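Local coordinates for protein type III effector (Vibrio parahaemolyticus, PDB 2QHQ) that is of unknown function but belongs to the HopJ family of type III effectors, proteins that bacteria are thought to deliver into host cells through a secretion system, at residues F84-F87 / Y88-V92; E97-D100 / H101-I104; R105-V109 / T110-G114. One frame throughout, in Å; residues are numbered along the deposited sequence. Where two conformers were deposited one is given.

Contact 1 of 3, residues F84-F87 / Y88-V92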
loop_
_atom_site.group_PDB
_atom_site.type_symbol
_atom_site.label_atom_id
_atom_site.label_comp_id
_atom_site.label_asym_id
_atom_site.label_seq_id
_atom_site.Cartn_x
_atom_site.Cartn_y
_atom_site.Cartn_z
ATOM N N PHE B 84 -9.337 12.314 -0.325
ATOM C CA PHE B 84 -10.442 12.856 0.469
ATOM C C PHE B 84 -11.028 14.149 -0.098
ATOM O O PHE B 84 -12.030 14.650 0.438
ATOM C CB PHE B 84 -10.044 13.098 1.931
ATOM C CG PHE B 84 -9.807 11.840 2.725
ATOM C CD1 PHE B 84 -10.853 11.255 3.457
ATOM C CD2 PHE B 84 -8.546 11.255 2.762
ATOM C CE1 PHE B 84 -10.621 10.093 4.254
ATOM C CE2 PHE B 84 -8.313 10.086 3.539
ATOM C CZ PHE B 84 -9.339 9.512 4.270
ATOM N N GLY B 85 -10.441 14.666 -1.181
ATOM C CA GLY B 85 -10.995 15.851 -1.865
ATOM C C GLY B 85 -11.196 17.011 -0.901
ATOM O O GLY B 85 -10.296 17.324 -0.100
ATOM N N ARG B 86 -12.379 17.630 -0.952
ATOM C CA ARG B 86 -12.675 18.810 -0.131
ATOM C C ARG B 86 -12.656 18.547 1.379
ATOM O O ARG B 86 -12.412 19.478 2.150
ATOM C CB ARG B 86 -14.027 19.432 -0.513
ATOM C CG ARG B 86 -14.066 20.079 -1.872
ATOM C CD ARG B 86 -15.479 20.607 -2.165
ATOM N NE ARG B 86 -15.643 20.845 -3.603
ATOM C CZ ARG B 86 -15.615 22.045 -4.186
ATOM N NH1 ARG B 86 -15.428 23.149 -3.464
ATOM N NH2 ARG B 86 -15.778 22.148 -5.503
ATOM N N PHE B 87 -12.898 17.306 1.810
ATOM C CA PHE B 87 -12.797 16.999 3.249
ATOM C C PHE B 87 -11.398 17.317 3.767
ATOM O O PHE B 87 -11.240 17.817 4.891
ATOM C CB PHE B 87 -13.120 15.526 3.577
ATOM C CG PHE B 87 -14.557 15.139 3.358
ATOM C CD1 PHE B 87 -15.598 15.932 3.814
ATOM C CD2 PHE B 87 -14.858 13.926 2.750
ATOM C CE1 PHE B 87 -16.929 15.525 3.649
ATOM C CE2 PHE B 87 -16.178 13.516 2.567
ATOM C CZ PHE B 87 -17.213 14.314 3.006
ATOM N N TYR B 88 -10.390 17.012 2.947
ATOM C CA TYR B 88 -9.011 17.356 3.252
ATOM C C TYR B 88 -8.721 18.807 2.894
ATOM O O TYR B 88 -8.287 19.584 3.731
ATOM C CB TYR B 88 -8.060 16.429 2.485
ATOM C CG TYR B 88 -6.594 16.812 2.572
ATOM C CD1 TYR B 88 -5.942 16.872 3.798
ATOM C CD2 TYR B 88 -5.853 17.075 1.413
ATOM C CE1 TYR B 88 -4.578 17.200 3.871
ATOM C CE2 TYR B 88 -4.499 17.411 1.485
ATOM C CZ TYR B 88 -3.883 17.468 2.716
ATOM O OH TYR B 88 -2.541 17.791 2.790
ATOM N N ARG B 89 -8.976 19.189 1.643
ATOM C CA ARG B 89 -8.521 20.487 1.168
ATOM C C ARG B 89 -9.250 21.679 1.795
ATOM O O ARG B 89 -8.647 22.757 1.910
ATOM C CB ARG B 89 -8.651 20.575 -0.361
ATOM C CG ARG B 89 -7.549 19.838 -1.076
ATOM C CD ARG B 89 -7.643 20.008 -2.577
ATOM N NE ARG B 89 -8.650 19.136 -3.181
ATOM C CZ ARG B 89 -9.849 19.535 -3.604
ATOM N NH1 ARG B 89 -10.238 20.800 -3.480
ATOM N NH2 ARG B 89 -10.666 18.658 -4.153
ATOM N N GLU B 90 -10.515 21.495 2.163
ATOM C CA GLU B 90 -11.338 22.564 2.765
ATOM C C GLU B 90 -11.560 22.332 4.242
ATOM O O GLU B 90 -11.094 23.120 5.069
ATOM C CB GLU B 90 -12.717 22.689 2.086
ATOM C CG GLU B 90 -12.672 23.198 0.672
ATOM C CD GLU B 90 -14.049 23.291 -0.006
ATOM O OE1 GLU B 90 -15.120 22.959 0.590
ATOM O OE2 GLU B 90 -14.052 23.705 -1.173
ATOM N N ASP B 91 -12.278 21.256 4.574
ATOM C CA ASP B 91 -12.735 21.033 5.950
ATOM C C ASP B 91 -11.529 21.007 6.889
ATOM O O ASP B 91 -11.522 21.658 7.955
ATOM C CB ASP B 91 -13.516 19.704 6.076
ATOM C CG ASP B 91 -14.888 19.732 5.415
ATOM O OD1 ASP B 91 -14.984 20.216 4.278
ATOM O OD2 ASP B 91 -15.882 19.255 6.047
ATOM N N VAL B 92 -10.480 20.294 6.479
ATOM C CA VAL B 92 -9.362 20.116 7.374
ATOM C C VAL B 92 -8.305 21.207 7.210
ATOM O O VAL B 92 -7.946 21.851 8.192
ATOM C CB VAL B 92 -8.723 18.693 7.245
ATOM C CG1 VAL B 92 -7.468 18.625 8.070
ATOM C CG2 VAL B 92 -9.707 17.611 7.745
#

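Contact 2 of 3, residues E97-D100 / H101-I104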
loop_
_atom_site.group_PDB
_atom_site.type_symbol
_atom_site.label_atom_id
_atom_site.label_comp_id
_atom_site.label_asym_id
_atom_site.label_seq_id
_atom_site.Cartn_x
_atom_site.Cartn_y
_atom_site.Cartn_z
ATOM N N GLU B 97 -8.213 24.012 13.596
ATOM C CA GLU B 97 -8.644 23.804 14.979
ATOM C C GLU B 97 -9.983 23.076 15.110
ATOM O O GLU B 97 -10.426 22.767 16.218
ATOM C CB GLU B 97 -8.634 25.124 15.754
ATOM C CG GLU B 97 -7.263 25.819 15.749
ATOM C CD GLU B 97 -6.145 24.920 16.250
ATOM O OE1 GLU B 97 -6.277 24.368 17.363
ATOM O OE2 GLU B 97 -5.131 24.767 15.532
ATOM N N ASN B 98 -10.623 22.786 13.978
ATOM C CA ASN B 98 -11.830 21.951 13.992
ATOM C C ASN B 98 -11.489 20.505 14.355
ATOM O O ASN B 98 -10.318 20.108 14.330
ATOM C CB ASN B 98 -12.582 22.010 12.654
ATOM C CG ASN B 98 -13.422 23.266 12.511
ATOM O OD1 ASN B 98 -13.517 24.065 13.454
ATOM N ND2 ASN B 98 -14.069 23.435 11.344
ATOM N N ASN B 99 -12.508 19.734 14.712
ATOM C CA ASN B 99 -12.279 18.367 15.192
ATOM C C ASN B 99 -12.942 17.288 14.340
ATOM O O ASN B 99 -12.984 16.108 14.724
ATOM C CB ASN B 99 -12.667 18.266 16.659
ATOM C CG ASN B 99 -11.775 19.097 17.529
ATOM O OD1 ASN B 99 -10.597 18.776 17.715
ATOM N ND2 ASN B 99 -12.312 20.193 18.050
ATOM N N ASP B 100 -13.425 17.694 13.171
ATOM C CA ASP B 100 -14.044 16.778 12.226
ATOM C C ASP B 100 -13.000 15.932 11.502
ATOM O O ASP B 100 -11.798 16.223 11.580
ATOM C CB ASP B 100 -14.932 17.525 11.221
ATOM C CG ASP B 100 -14.208 18.665 10.504
ATOM O OD1 ASP B 100 -13.072 19.047 10.880
ATOM O OD2 ASP B 100 -14.798 19.187 9.548
ATOM N N HIS B 101 -13.456 14.885 10.810
ATOM C CA HIS B 101 -12.563 14.028 10.004
ATOM C C HIS B 101 -11.300 13.630 10.766
ATOM O O HIS B 101 -10.171 13.866 10.304
ATOM C CB HIS B 101 -12.192 14.736 8.689
ATOM C CG HIS B 101 -13.357 15.378 8.008
ATOM N ND1 HIS B 101 -14.344 14.649 7.387
ATOM C CD2 HIS B 101 -13.703 16.681 7.866
ATOM C CE1 HIS B 101 -15.261 15.471 6.907
ATOM N NE2 HIS B 101 -14.894 16.712 7.181
ATOM N N GLN B 102 -11.482 13.018 11.933
ATOM C CA GLN B 102 -10.350 12.621 12.764
ATOM C C GLN B 102 -9.371 11.711 12.034
ATOM O O GLN B 102 -8.168 11.749 12.296
ATOM C CB GLN B 102 -10.821 11.956 14.069
ATOM C CG GLN B 102 -11.198 12.953 15.183
ATOM C CD GLN B 102 -10.060 13.917 15.544
ATOM O OE1 GLN B 102 -8.916 13.505 15.774
ATOM N NE2 GLN B 102 -10.378 15.206 15.602
ATOM N N ASN B 103 -9.871 10.877 11.128
ATOM C CA ASN B 103 -8.941 10.042 10.368
ATOM C C ASN B 103 -8.011 10.835 9.455
ATOM O O ASN B 103 -6.845 10.520 9.355
ATOM C CB ASN B 103 -9.670 8.941 9.619
ATOM C CG ASN B 103 -10.069 7.811 10.536
ATOM O OD1 ASN B 103 -9.223 7.051 10.979
ATOM N ND2 ASN B 103 -11.369 7.696 10.823
ATOM N N ILE B 104 -8.536 11.857 8.787
ATOM C CA ILE B 104 -7.672 12.733 7.982
ATOM C C ILE B 104 -6.652 13.437 8.871
ATOM O O ILE B 104 -5.458 13.446 8.567
ATOM C CB ILE B 104 -8.488 13.806 7.197
ATOM C CG1 ILE B 104 -9.463 13.129 6.230
ATOM C CG2 ILE B 104 -7.555 14.740 6.431
ATOM C CD1 ILE B 104 -10.399 14.150 5.471
HETATM O O HOH W 1 -8.124 17.017 16.315
#

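Contact 3 of 3, residues R105-V109 / T110-G114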
loop_
_atom_site.group_PDB
_atom_site.type_symbol
_atom_site.label_atom_id
_atom_site.label_comp_id
_atom_site.label_asym_id
_atom_site.label_seq_id
_atom_site.Cartn_x
_atom_site.Cartn_y
_atom_site.Cartn_z
ATOM N N ARG B 105 -7.122 14.004 9.987
ATOM C CA ARG B 105 -6.248 14.779 10.868
ATOM C C ARG B 105 -5.152 13.915 11.488
ATOM O O ARG B 105 -4.034 14.356 11.586
ATOM C CB ARG B 105 -7.054 15.515 11.935
ATOM C CG ARG B 105 -8.003 16.559 11.351
ATOM C CD ARG B 105 -8.872 17.214 12.427
ATOM N NE ARG B 105 -9.805 18.152 11.786
ATOM C CZ ARG B 105 -9.512 19.406 11.441
ATOM N NH1 ARG B 105 -8.297 19.935 11.665
ATOM N NH2 ARG B 105 -10.443 20.140 10.855
ATOM N N ASN B 106 -5.476 12.673 11.833
ATOM C CA ASN B 106 -4.487 11.750 12.372
ATOM C C ASN B 106 -3.491 11.300 11.332
ATOM O O ASN B 106 -2.304 11.223 11.600
ATOM C CB ASN B 106 -5.138 10.544 13.055
ATOM C CG ASN B 106 -5.436 10.806 14.527
ATOM O OD1 ASN B 106 -4.554 10.678 15.394
ATOM N ND2 ASN B 106 -6.659 11.205 14.812
ATOM N N PHE B 107 -3.974 11.040 10.130
ATOM C CA PHE B 107 -3.098 10.525 9.082
ATOM C C PHE B 107 -2.092 11.604 8.663
ATOM O O PHE B 107 -0.965 11.290 8.308
ATOM C CB PHE B 107 -3.940 10.052 7.904
ATOM C CG PHE B 107 -3.150 9.395 6.798
ATOM C CD1 PHE B 107 -2.699 8.079 6.932
ATOM C CD2 PHE B 107 -2.895 10.078 5.609
ATOM C CE1 PHE B 107 -1.986 7.461 5.889
ATOM C CE2 PHE B 107 -2.179 9.464 4.562
ATOM C CZ PHE B 107 -1.728 8.156 4.709
HETATM N N MSE B 108 -2.511 12.874 8.691
HETATM C CA MSE B 108 -1.583 13.992 8.461
HETATM C C MSE B 108 -0.376 13.998 9.395
HETATM O O MSE B 108 0.726 14.469 9.028
HETATM C CB MSE B 108 -2.354 15.309 8.621
HETATM C CG MSE B 108 -3.079 15.711 7.388
HETATM SE SE MSE B 108 -4.196 17.238 7.894
HETATM C CE MSE B 108 -2.828 18.608 7.978
ATOM N N VAL B 109 -0.576 13.497 10.606
ATOM C CA VAL B 109 0.478 13.500 11.620
ATOM C C VAL B 109 1.373 12.258 11.480
ATOM O O VAL B 109 2.603 12.372 11.324
ATOM C CB VAL B 109 -0.113 13.610 13.057
ATOM C CG1 VAL B 109 1.012 13.502 14.121
ATOM C CG2 VAL B 109 -0.926 14.919 13.230
ATOM N N THR B 110 0.756 11.080 11.488
ATOM C CA THR B 110 1.486 9.807 11.601
ATOM C C THR B 110 1.581 9.000 10.300
ATOM O O THR B 110 2.330 8.012 10.220
ATOM C CB THR B 110 0.871 8.934 12.722
ATOM O OG1 THR B 110 -0.559 9.003 12.668
ATOM C CG2 THR B 110 1.326 9.439 14.100
ATOM N N GLY B 111 0.823 9.407 9.289
ATOM C CA GLY B 111 0.937 8.819 7.947
ATOM C C GLY B 111 0.729 7.315 7.901
ATOM O O GLY B 111 0.014 6.739 8.727
ATOM N N TRP B 112 1.356 6.671 6.918
ATOM C CA TRP B 112 1.162 5.229 6.720
ATOM C C TRP B 112 1.759 4.393 7.838
ATOM O O TRP B 112 1.281 3.279 8.103
ATOM C CB TRP B 112 1.744 4.780 5.383
ATOM C CG TRP B 112 0.858 5.103 4.201
ATOM C CD1 TRP B 112 1.183 5.906 3.131
ATOM C CD2 TRP B 112 -0.462 4.598 3.938
ATOM N NE1 TRP B 112 0.129 5.956 2.234
ATOM C CE2 TRP B 112 -0.883 5.151 2.695
ATOM C CE3 TRP B 112 -1.336 3.741 4.632
ATOM C CZ2 TRP B 112 -2.139 4.869 2.128
ATOM C CZ3 TRP B 112 -2.571 3.462 4.081
ATOM C CH2 TRP B 112 -2.974 4.028 2.833
ATOM N N GLU B 113 2.792 4.926 8.486
ATOM C CA GLU B 113 3.401 4.281 9.643
ATOM C C GLU B 113 2.368 4.025 10.739
ATOM O O GLU B 113 2.427 3.030 11.438
ATOM C CB GLU B 113 4.520 5.162 10.187
ATOM C CG GLU B 113 5.732 5.235 9.285
ATOM C CD GLU B 113 5.741 6.401 8.305
ATOM O OE1 GLU B 113 4.672 6.969 7.969
ATOM O OE2 GLU B 113 6.859 6.747 7.869
ATOM N N GLY B 114 1.420 4.952 10.871
ATOM C CA GLY B 114 0.400 4.874 11.917
ATOM C C GLY B 114 -0.818 4.047 11.550
ATOM O O GLY B 114 -1.710 3.862 12.374
HETATM O O HOH W 2 -1.863 10.498 14.693
#

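Contact 1 of 3, residues F84-F87 / Y88-V92
R86 and E90 run alongside each other from the first turn of helix 86-92, four residues apart, both chains heading outward together. The R86 chain starts with CG anti to its own carbonyl carbon (chi1 -69°) and stays extended to NE, which lays its methylenes along the carboxylate. CB lies 3.9 Å from E90 OE1. CG follows at 3.7 Å from E90 OE2, and CD at 3.6 Å from that same oxygen. At the tip NH1 closes a salt bridge to E90 OE2 at 2.7 Å. NH1 meets the syn side of OE2, tilted from both planes, and carboxylate and guanidinium stand 77° apart. Two long, flexible, charged chains suit this surface of the helix. R89, bent at chi3 (-79°), turns back instead, so that one face of its guanidinium lies, off centre, over the G85-R86 peptide, with NH2 3.6 Å from G85 CA; that nitrogen is bonded to the backbone oxygen of I28. G85, with positive phi and no side chain, lets the chain swing into the helix. Its carbonyl takes the almost straight bond from R89 N at 2.9 Å. Further on, R86 O accepts from both E90 N and D91 N, while V92 N reaches back weakly to F87 O. The result is a glycine N-cap and an i to i+4 salt bridge on a short helix with a wider pi-type turn at 88-92.

Contact 2 of 3, residues E97-D100 / H101-I104
Q102 folds back over the loop and hands its side-chain N-H to the backbone of N99: NE2 lies 2.9 Å from N99 O, and the bond is nearly straight at 170°. The acceptor is in the amide plane of Q102, yet NE2 sits above the carbonyl plane of N99, clear of the lone pairs. A bend at chi2 (-57°) brings the amide back to this position, a reach for which glutamine has the needed length. The same nitrogen also donates to a water 3.0 Å from NE2, which in turn gives a weak bond to N99 OD1, so a main-chain oxygen and a water share the two N-H groups of NE2. Beside this, D100 OD2 lies 3.2 Å from H101 CD2, the carboxylate slanting across the ring at 44°. Both groups are positioned from farther out: the other carboxylate oxygen, OD1, forms a salt bridge with R105 one turn into the helix, and the ring nitrogen NE2 is hydrogen-bonded to D91 of the preceding helix, where F87 also meets the imidazole. Histidine thus serves as both a flat packing group and a polar link. H101 is the N-cap residue, and the arrangement is a surface loop-to-helix junction at the start of helix 102-110.

Contact 3 of 3, residues R105-V109 / T110-G114
F107 drives the edge of its ring into the face of W112, a T-shaped pair with planes at 83° and the centroid of the five-membered ring 5.0 Å from that of the phenylalanine. The leading atom is CZ, over the centre of the indole and 3.7 Å from W112 CE2. With CG anti to the backbone N (chi1 -175°), the ring extends past the helix end toward the following turn, where G111 lies over one of its faces: G111 CA, offset toward the ring's rim, makes a CH-pi contact 4.0 Å from the ring centroid. Glycine suits this point, since phi turns positive as the chain leaves the helix. G111 N is hydrogen-bonded to F107 O at 2.8 Å, tying the same two residues through their backbones.

The other side is looser and wet. T110 N closes a straight bond to N106 O, which also accepts from V109 N. Beyond it a water donates to N106 OD1 and accepts from T110 OG1, each at 2.8 Å, spanning the last turn; threonine's small hydroxyl, held between the backbone N and the carbonyl carbon (chi1 42°), faces that water. N106 OD1 also accepts from N52 N, while ND2 is held by Q102 O. V109 merely brushes T110 through its methyl CG1.

F107 is buried against T80 and L81 of helix 79-83, F67, and N50 of strand 48-50; W112, partly exposed, packs on T80 and on A74 of the second subunit, and M108 turns toward helix 86-92, before the chain enters strand 115-117.

The three contacts follow one another along the chain and describe two successive helices with their connecting loop. Contacts 1 and 2 have centres about 10 Å apart and meet where the hydrogen bond between D91 OD2 and H101 NE2 spans 3.0 Å, with F84 packed on I104 nearby. Contacts 2 and 3 share helix 102-110, their centres about 12 Å apart; the salt bridge from D100 OD1 to R105 NH2 measures 2.8 Å. Contacts 1 and 3, about 15 Å between centres, touch through V92 CG1 and the selenium of M108, 3.6 Å apart. No ligand or active site is known here, so these links are best read as joining the two helices and their connecting loop.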